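PDB 2BBE: antibiotic biosynthesis monooxygenase family protein from Shewanella oneidensis, which is of unknown function but belongs to the antibiotic biosynthesis monooxygenase family and may act as an oxidoreductase. Local coordinates for residues I31-S36 with Q84-Q89; L52-S55 with R61-F64. All coordinates share one frame; numbering follows the deposited sequence. Where two conformers were deposited one is given.

Interaction 1. Residues I31-S36 with Q84-Q89; sequences IAALAS and QHYFHQ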
# COMPACT_ATOMS: atom_id res chain seq x y z
N ILE A 31 -8.50 -20.23 7.68
CA ILE A 31 -7.93 -19.42 6.59
C ILE A 31 -8.98 -19.28 5.49
O ILE A 31 -9.20 -18.19 4.98
CB ILE A 31 -6.60 -20.02 5.99
CG1 ILE A 31 -5.50 -20.14 7.06
CG2 ILE A 31 -6.09 -19.18 4.77
CD1 ILE A 31 -4.32 -21.09 6.67
N ALA A 32 -9.62 -20.39 5.11
CA ALA A 32 -10.67 -20.35 4.08
C ALA A 32 -11.84 -19.42 4.42
O ALA A 32 -12.30 -18.66 3.56
CB ALA A 32 -11.16 -21.77 3.76
N ALA A 33 -12.31 -19.49 5.67
CA ALA A 33 -13.43 -18.68 6.16
C ALA A 33 -13.09 -17.19 6.10
O ALA A 33 -13.90 -16.36 5.64
CB ALA A 33 -13.81 -19.09 7.59
N LEU A 34 -11.88 -16.85 6.56
CA LEU A 34 -11.42 -15.44 6.52
C LEU A 34 -11.18 -14.99 5.08
O LEU A 34 -11.51 -13.86 4.70
CB LEU A 34 -10.16 -15.26 7.39
CG LEU A 34 -10.43 -15.40 8.91
CD1 LEU A 34 -9.12 -15.56 9.67
CD2 LEU A 34 -11.22 -14.20 9.47
N ALA A 35 -10.57 -15.86 4.26
CA ALA A 35 -10.27 -15.46 2.88
C ALA A 35 -11.55 -15.20 2.10
O ALA A 35 -11.55 -14.37 1.16
CB ALA A 35 -9.39 -16.49 2.17
N SER A 36 -12.63 -15.90 2.46
CA SER A 36 -13.91 -15.75 1.76
C SER A 36 -14.48 -14.32 1.92
O SER A 36 -15.30 -13.87 1.09
CB SER A 36 -14.94 -16.79 2.25
OG SER A 36 -15.42 -16.38 3.53
N GLN A 84 -20.73 -10.26 10.07
CA GLN A 84 -21.49 -10.69 11.22
C GLN A 84 -21.70 -12.22 11.23
O GLN A 84 -21.64 -12.85 12.30
CB GLN A 84 -22.83 -9.92 11.31
CG GLN A 84 -22.70 -8.37 11.33
CD GLN A 84 -22.51 -7.75 12.72
OE1 GLN A 84 -23.19 -6.78 13.07
NE2 GLN A 84 -21.60 -8.31 13.52
N HIS A 85 -21.91 -12.81 10.06
CA HIS A 85 -22.02 -14.26 9.96
C HIS A 85 -20.71 -14.94 10.40
O HIS A 85 -20.73 -15.93 11.15
CB HIS A 85 -22.34 -14.68 8.52
CG HIS A 85 -22.38 -16.16 8.34
ND1 HIS A 85 -23.45 -16.93 8.74
CD2 HIS A 85 -21.47 -17.02 7.82
CE1 HIS A 85 -23.21 -18.20 8.47
NE2 HIS A 85 -22.02 -18.28 7.92
N TYR A 86 -19.58 -14.42 9.93
CA TYR A 86 -18.30 -14.92 10.40
C TYR A 86 -18.19 -14.87 11.94
O TYR A 86 -17.92 -15.89 12.57
CB TYR A 86 -17.10 -14.21 9.72
CG TYR A 86 -15.81 -14.56 10.44
CD1 TYR A 86 -15.21 -15.83 10.26
CD2 TYR A 86 -15.24 -13.68 11.36
CE1 TYR A 86 -14.07 -16.19 10.98
CE2 TYR A 86 -14.08 -14.02 12.07
CZ TYR A 86 -13.50 -15.28 11.88
OH TYR A 86 -12.36 -15.63 12.58
N PHE A 87 -18.40 -13.69 12.55
CA PHE A 87 -18.30 -13.54 14.03
C PHE A 87 -19.24 -14.47 14.76
O PHE A 87 -18.82 -15.20 15.67
CB PHE A 87 -18.55 -12.08 14.51
CG PHE A 87 -19.12 -11.96 15.95
CD1 PHE A 87 -18.60 -12.69 17.02
CD2 PHE A 87 -20.17 -11.08 16.22
CE1 PHE A 87 -19.12 -12.58 18.31
CE2 PHE A 87 -20.70 -10.94 17.51
CZ PHE A 87 -20.17 -11.70 18.56
N HIS A 88 -20.52 -14.45 14.38
CA HIS A 88 -21.59 -15.20 15.08
C HIS A 88 -21.63 -16.69 14.85
O HIS A 88 -21.96 -17.43 15.77
CB HIS A 88 -22.96 -14.72 14.61
CG HIS A 88 -23.39 -13.43 15.20
ND1 HIS A 88 -24.72 -13.05 15.25
CD2 HIS A 88 -22.68 -12.42 15.76
CE1 HIS A 88 -24.80 -11.87 15.84
NE2 HIS A 88 -23.58 -11.46 16.15
N GLN A 89 -21.38 -17.11 13.61
CA GLN A 89 -21.61 -18.49 13.22
C GLN A 89 -20.34 -19.29 12.96
O GLN A 89 -20.26 -20.47 13.30
CB GLN A 89 -22.54 -18.57 12.01
CG GLN A 89 -23.90 -17.87 12.22
CD GLN A 89 -24.69 -18.50 13.35
OE1 GLN A 89 -24.66 -19.72 13.53
NE2 GLN A 89 -25.41 -17.67 14.13
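Leu34 and Tyr86 make the larger contact between residues 31-36 and 84-89, and it is a CH-pi contact. The methyl CD2 of Leu34 lies over one face of the phenol ring. Leu34 CD2 sits 3.9 Å from the centroid of the Tyr86 ring, 27° off the ring normal. The offset is toward the rim at the hydroxyl end. The closest ring atom is therefore CZ of Tyr86, 3.5 Å from Leu34 CD2, and the OH of Tyr86 is 3.6 Å from Leu34 CD2. The CA-CB bond of Leu34 does not aim at the other helix. Its CG stands anti to the carbonyl carbon (chi1 -69°), and the branch ending in CD2 brings the side chain across to the ring.

The second apolar contact is looser. CB of Ala33 points toward helix 81-94 and comes within 4.4 Å of CD1 of Tyr86. It meets the ring obliquely. CA of Ala33 and CA of Tyr86, 7.5 Å apart, are the closest CA pair of the two segments. Both helices belong to the alpha-beta fold of the dimeric alpha/beta barrel clan, in which helices cover one face of an antiparallel sheet. Tyr86 reaches inward and also meets Phe20 of the sheet edge-to-face. Ala33 packs further along helix 81-94 on Val90 and Leu94.

The contact between the segments is apolar. Within residues 31-36, OG of Ser36 gives a hydrogen bond to O of Ala33, at 2.6 Å. In helix 81-94, the backbone has a wider pi-type turn at residues 86-89.

Interaction 2. Residues L52-S55 with R61-F64; sequences LNVS and RVTF
Leu52-Ser55 and Arg61-Phe64 are antiparallel neighbours in the hairpin of strands 47-55 and 61-68, near the turn that joins them. N of Thr63 donates to O of Asn53 at 2.8 Å, within the carbonyl plane. N of Ser55 donates to O of Arg61 at 3.0 Å, with a nearly straight N-H...O angle of 172°. Asn53 and Thr63 form a hydrogen-bonded pair, flanked by the non-hydrogen-bonded pairs Leu52-Phe64 and Val54-Val62.

These flanking pairs put their side chains on the sheet face covered by the helices. CD1 of Leu52 stands over the centre of the Phe64 ring, 3.8 Å from its centroid and 4° off the normal. With CG anti to the backbone N (chi1 -169°), the Leu52 side chain carries CD1 over the ring and against Val62. CD1 of Leu52 touches CG1 of Val62 at 3.6 Å, so it bridges two residues of the facing strand. Leu34 and Ile38 of the helical layer also pack on Phe64.

In this ferredoxin-like alpha-beta fold of the dimeric alpha/beta barrel clan, strand 47-55 is an outer strand of its own chain. Here it pairs antiparallel with a strand of the second subunit, so the sheet continues across the interface.

On the other face, OG1 of Thr63 bonds to the hydroxyl of Tyr103 of the second subunit. At the turn end, CB of Ser55 lies 3.7 Å from CB of Arg61. Arg61, modelled in two conformers, forms a salt bridge in one of them with Glu101 of the second subunit, which also accepts from OG of Ser55. OG of Ser55 in turn accepts from the backbone N of Asp57 and of Glu58.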
# COMPACT_ATOMS: atom_id res chain seq x y z
N LEU A 52 -4.92 -10.55 4.48
CA LEU A 52 -4.90 -11.74 5.34
C LEU A 52 -3.48 -12.33 5.42
O LEU A 52 -2.72 -12.29 4.45
CB LEU A 52 -5.89 -12.78 4.79
CG LEU A 52 -6.21 -14.00 5.68
CD1 LEU A 52 -6.78 -13.57 7.07
CD2 LEU A 52 -7.18 -14.93 4.94
N ASN A 53 -3.13 -12.87 6.59
CA ASN A 53 -1.75 -13.27 6.89
C ASN A 53 -1.77 -14.52 7.78
O ASN A 53 -2.60 -14.63 8.70
CB ASN A 53 -1.02 -12.13 7.63
CG ASN A 53 -1.12 -10.78 6.90
OD1 ASN A 53 -2.08 -10.01 7.10
ND2 ASN A 53 -0.16 -10.51 6.06
N VAL A 54 -0.86 -15.45 7.50
CA VAL A 54 -0.70 -16.65 8.34
C VAL A 54 0.63 -16.58 9.07
O VAL A 54 1.69 -16.28 8.47
CB VAL A 54 -0.82 -17.98 7.51
CG1 VAL A 54 -2.25 -18.15 7.08
CG2 VAL A 54 0.12 -17.97 6.27
N SER A 55 0.58 -16.82 10.38
CA SER A 55 1.76 -16.68 11.24
C SER A 55 2.83 -17.70 10.94
O SER A 55 2.55 -18.91 10.82
CB SER A 55 1.37 -16.78 12.72
OG SER A 55 2.51 -16.74 13.55
N ARG A 61 -2.33 -19.31 14.06
CA ARG A 61 -2.74 -17.90 14.05
C ARG A 61 -2.92 -17.34 12.63
O ARG A 61 -2.00 -17.46 11.80
CB ARG A 61 -1.72 -17.03 14.80
CG ARG A 61 -2.00 -15.51 14.73
CD ARG A 61 -1.33 -14.76 15.87
NE ARG A 61 -1.94 -15.11 17.15
CZ ARG A 61 -1.35 -15.73 18.15
NH1 ARG A 61 -0.06 -16.09 18.09
NH2 ARG A 61 -2.07 -15.98 19.25
N VAL A 62 -4.08 -16.73 12.36
CA VAL A 62 -4.38 -16.10 11.09
C VAL A 62 -4.84 -14.66 11.41
O VAL A 62 -5.68 -14.48 12.31
CB VAL A 62 -5.51 -16.87 10.35
CG1 VAL A 62 -5.61 -16.41 8.91
CG2 VAL A 62 -5.23 -18.41 10.36
N THR A 63 -4.29 -13.66 10.72
CA THR A 63 -4.48 -12.26 11.12
C THR A 63 -4.82 -11.35 9.94
O THR A 63 -4.14 -11.39 8.91
CB THR A 63 -3.19 -11.73 11.82
OG1 THR A 63 -2.96 -12.51 12.99
CG2 THR A 63 -3.27 -10.22 12.19
N PHE A 64 -5.85 -10.52 10.10
CA PHE A 64 -6.15 -9.47 9.14
C PHE A 64 -5.45 -8.16 9.51
O PHE A 64 -5.46 -7.73 10.67
CB PHE A 64 -7.68 -9.19 9.07
CG PHE A 64 -8.39 -9.92 7.95
CD1 PHE A 64 -8.03 -9.69 6.61
CD2 PHE A 64 -9.43 -10.81 8.23
CE1 PHE A 64 -8.70 -10.36 5.57
CE2 PHE A 64 -10.10 -11.47 7.20
CZ PHE A 64 -9.72 -11.26 5.88

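How the interactions relate
From the N terminus, the chain runs along strand 8-22 into helix 27-35, which carries residues 31-35. It then forms the hairpin of strands 47-55 and 61-68. Interaction 2 closes that short loop. Two helices follow, and the second brings residues 84-89 back to helix 27-35. Interaction 1 thus closes a long loop that contains the whole of interaction 2. One contact joins helices and the other joins strands. Helix 27-35 also touches the hairpin: Ile31 CD1 meets Val54 CG1 at 3.6 Å, and Leu34 CD1 meets Val62 CG1 at 3.7 Å. The helical layer packs on the sheet through these side chains. Residues 31-36 and the hairpin both also touch the second subunit.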